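Carboxylase (Deinococcus radiodurans, PDB 5H80) probably acts as the biotin carboxylase part of a single-chain bacterial carboxylase, using ATP to carboxylate biotin held on a carrier domain. Local coordinates at residues H325-W331 with K424-H428. Sequence-based numbering, arbitrary orientation.
Sequences HTVTEEW and KVVVH. With EDO (1,2-ethanediol), chain G.
Where the ATP-grasp part of the biotin carboxylase fold meets its C-terminal part, helix 325-331 lies on one face of strand 424-428, their directions 26° apart; helix 434-446 packs on the strand's other face through Val425 and Val427. Lys424, Val426 and His428 point at the helix. The two methyls of Val426 divide the work: CG2 sits 3.5 Å from Thr326 OG1, while CG1 meets Glu330 CG at 3.8 Å and, in one of two modelled positions of that valine, Val327 CG1. The hydroxyl of Thr326 is hydrogen-bonded to Gln370 on the adjoining strand. The Lys424 chain slants across Thr326, and its bend at chi3 (-60°) brings NZ within 3.5 Å of Thr326 CG2; that ammonium is held by Glu42 and the carbonyl of Val323. The chain of Glu330 turns at chi2, and its OE2 forms a salt bridge with Arg403 and accepts a bond from O1 of an ethanediol, probably from the crystallisation liquor. At the other end the His428 ring lies against the helix backbone, with Glu330 O 3.2 Å above one face, too steep for a hydrogen bond. In the ring plane, NE2 instead meets a water at 2.8 Å, and this water donates to Trp331 O. An alanine in place of His428 would probably leave that water without its strand-side mate and uncover the Glu330 carbonyl. Apolar contact thus joins the two parts at the middle, while Thr326, Lys424 and Glu330 find polar partners outside the pair and one water bridges its end.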
# COMPACT_ATOMS: atom_id res chain seq x y z
N HIS A 325 -6.79 -13.03 -1.99
CA HIS A 325 -6.97 -12.65 -0.61
C HIS A 325 -6.40 -11.18 -0.54
O HIS A 325 -6.96 -10.41 0.25
CB HIS A 325 -6.18 -13.54 0.33
CG HIS A 325 -4.68 -13.31 0.26
ND1 HIS A 325 -3.86 -13.84 -0.69
CD2 HIS A 325 -3.88 -12.51 1.03
CE1 HIS A 325 -2.59 -13.43 -0.50
NE2 HIS A 325 -2.58 -12.62 0.55
N THR A 326 -5.46 -10.91 -1.44
CA THR A 326 -4.87 -9.51 -1.46
C THR A 326 -5.90 -8.33 -1.55
O THR A 326 -5.74 -7.23 -0.84
CB THR A 326 -3.96 -9.34 -2.63
OG1 THR A 326 -4.74 -9.60 -3.78
CG2 THR A 326 -2.75 -10.33 -2.54
N VAL A 327 -6.90 -8.42 -2.37
CA VAL A 327 -7.89 -7.30 -2.51
C VAL A 327 -8.71 -7.00 -1.26
O VAL A 327 -8.97 -5.84 -0.92
CB VAL A 327 -8.87 -7.43 -3.71
CG1 VAL A 327 -8.29 -6.90 -4.99
CG2 VAL A 327 -9.35 -8.85 -3.93
N THR A 328 -9.08 -8.06 -0.53
CA THR A 328 -9.74 -7.94 0.70
C THR A 328 -8.85 -7.30 1.70
O THR A 328 -9.28 -6.44 2.44
CB THR A 328 -10.11 -9.36 1.21
OG1 THR A 328 -11.05 -9.93 0.30
CG2 THR A 328 -10.68 -9.36 2.59
N GLU A 329 -7.59 -7.73 1.73
CA GLU A 329 -6.57 -7.10 2.63
C GLU A 329 -6.56 -5.60 2.42
O GLU A 329 -6.58 -4.85 3.41
CB GLU A 329 -5.17 -7.74 2.32
CG GLU A 329 -5.08 -9.17 2.87
CD GLU A 329 -3.62 -9.70 2.92
OE1 GLU A 329 -2.80 -9.23 2.11
OE2 GLU A 329 -3.31 -10.52 3.77
N GLU A 330 -6.44 -5.11 1.22
CA GLU A 330 -6.26 -3.67 1.01
C GLU A 330 -7.60 -2.91 1.22
O GLU A 330 -7.59 -1.75 1.78
CB GLU A 330 -5.63 -3.44 -0.35
CG GLU A 330 -4.19 -3.92 -0.62
CD GLU A 330 -3.29 -3.49 0.39
OE1 GLU A 330 -3.23 -2.25 0.64
OE2 GLU A 330 -2.71 -4.31 1.05
N TRP A 331 -8.72 -3.44 0.73
CA TRP A 331 -10.02 -2.88 1.04
C TRP A 331 -10.28 -2.78 2.56
O TRP A 331 -10.69 -1.69 3.06
CB TRP A 331 -11.14 -3.66 0.33
CG TRP A 331 -12.51 -3.15 0.57
CD1 TRP A 331 -12.93 -1.80 0.68
CD2 TRP A 331 -13.64 -3.93 0.76
NE1 TRP A 331 -14.26 -1.74 0.88
CE2 TRP A 331 -14.75 -3.04 0.89
CE3 TRP A 331 -13.89 -5.34 0.70
CZ2 TRP A 331 -16.05 -3.50 1.01
CZ3 TRP A 331 -15.15 -5.77 0.89
CH2 TRP A 331 -16.27 -4.85 1.06
N LYS A 424 0.86 -9.85 -9.13
CA LYS A 424 -0.50 -9.39 -8.85
C LYS A 424 -0.46 -7.89 -8.50
O LYS A 424 0.26 -7.57 -7.64
CB LYS A 424 -1.17 -10.18 -7.78
CG LYS A 424 -1.12 -11.71 -7.96
CD LYS A 424 -1.79 -12.49 -6.82
CE LYS A 424 -1.22 -12.30 -5.40
NZ LYS A 424 -1.71 -13.19 -4.31
N VAL A 425 -1.24 -7.08 -9.19
CA VAL A 425 -1.30 -5.65 -8.96
C VAL A 425 -2.60 -5.29 -8.34
O VAL A 425 -3.67 -5.49 -8.97
CB VAL A 425 -1.13 -4.89 -10.26
CG1 VAL A 425 -1.27 -3.31 -10.13
CG2 VAL A 425 0.22 -5.28 -10.92
N VAL A 426 -2.52 -4.70 -7.15
CA VAL A 426 -3.70 -4.41 -6.35
C VAL A 426 -3.78 -2.90 -6.31
O VAL A 426 -2.78 -2.25 -5.93
CB VAL A 426 -3.71 -5.02 -4.98
CG1 VAL A 426 -4.98 -4.75 -4.24
CG2 VAL A 426 -3.45 -6.56 -5.08
N VAL A 427 -4.94 -2.37 -6.67
CA VAL A 427 -5.08 -0.92 -6.60
C VAL A 427 -6.24 -0.58 -5.70
O VAL A 427 -7.26 -1.28 -5.68
CB VAL A 427 -5.22 -0.34 -7.94
CG1 VAL A 427 -5.65 1.07 -7.88
CG2 VAL A 427 -3.91 -0.41 -8.71
N HIS A 428 -6.09 0.47 -4.89
CA HIS A 428 -7.06 0.76 -3.79
C HIS A 428 -7.30 2.26 -3.63
O HIS A 428 -6.43 3.02 -3.89
CB HIS A 428 -6.56 0.23 -2.50
CG HIS A 428 -7.36 0.60 -1.30
ND1 HIS A 428 -6.81 1.33 -0.26
CD2 HIS A 428 -8.62 0.27 -0.90
CE1 HIS A 428 -7.69 1.43 0.73
NE2 HIS A 428 -8.81 0.82 0.34
C1 EDO G . -1.53 -5.64 3.88
O1 EDO G . -2.55 -4.63 3.74
C2 EDO G . -1.65 -6.50 5.10
O2 EDO G . -1.69 -5.52 6.16
O HOH W 1 -11.06 0.69 2.00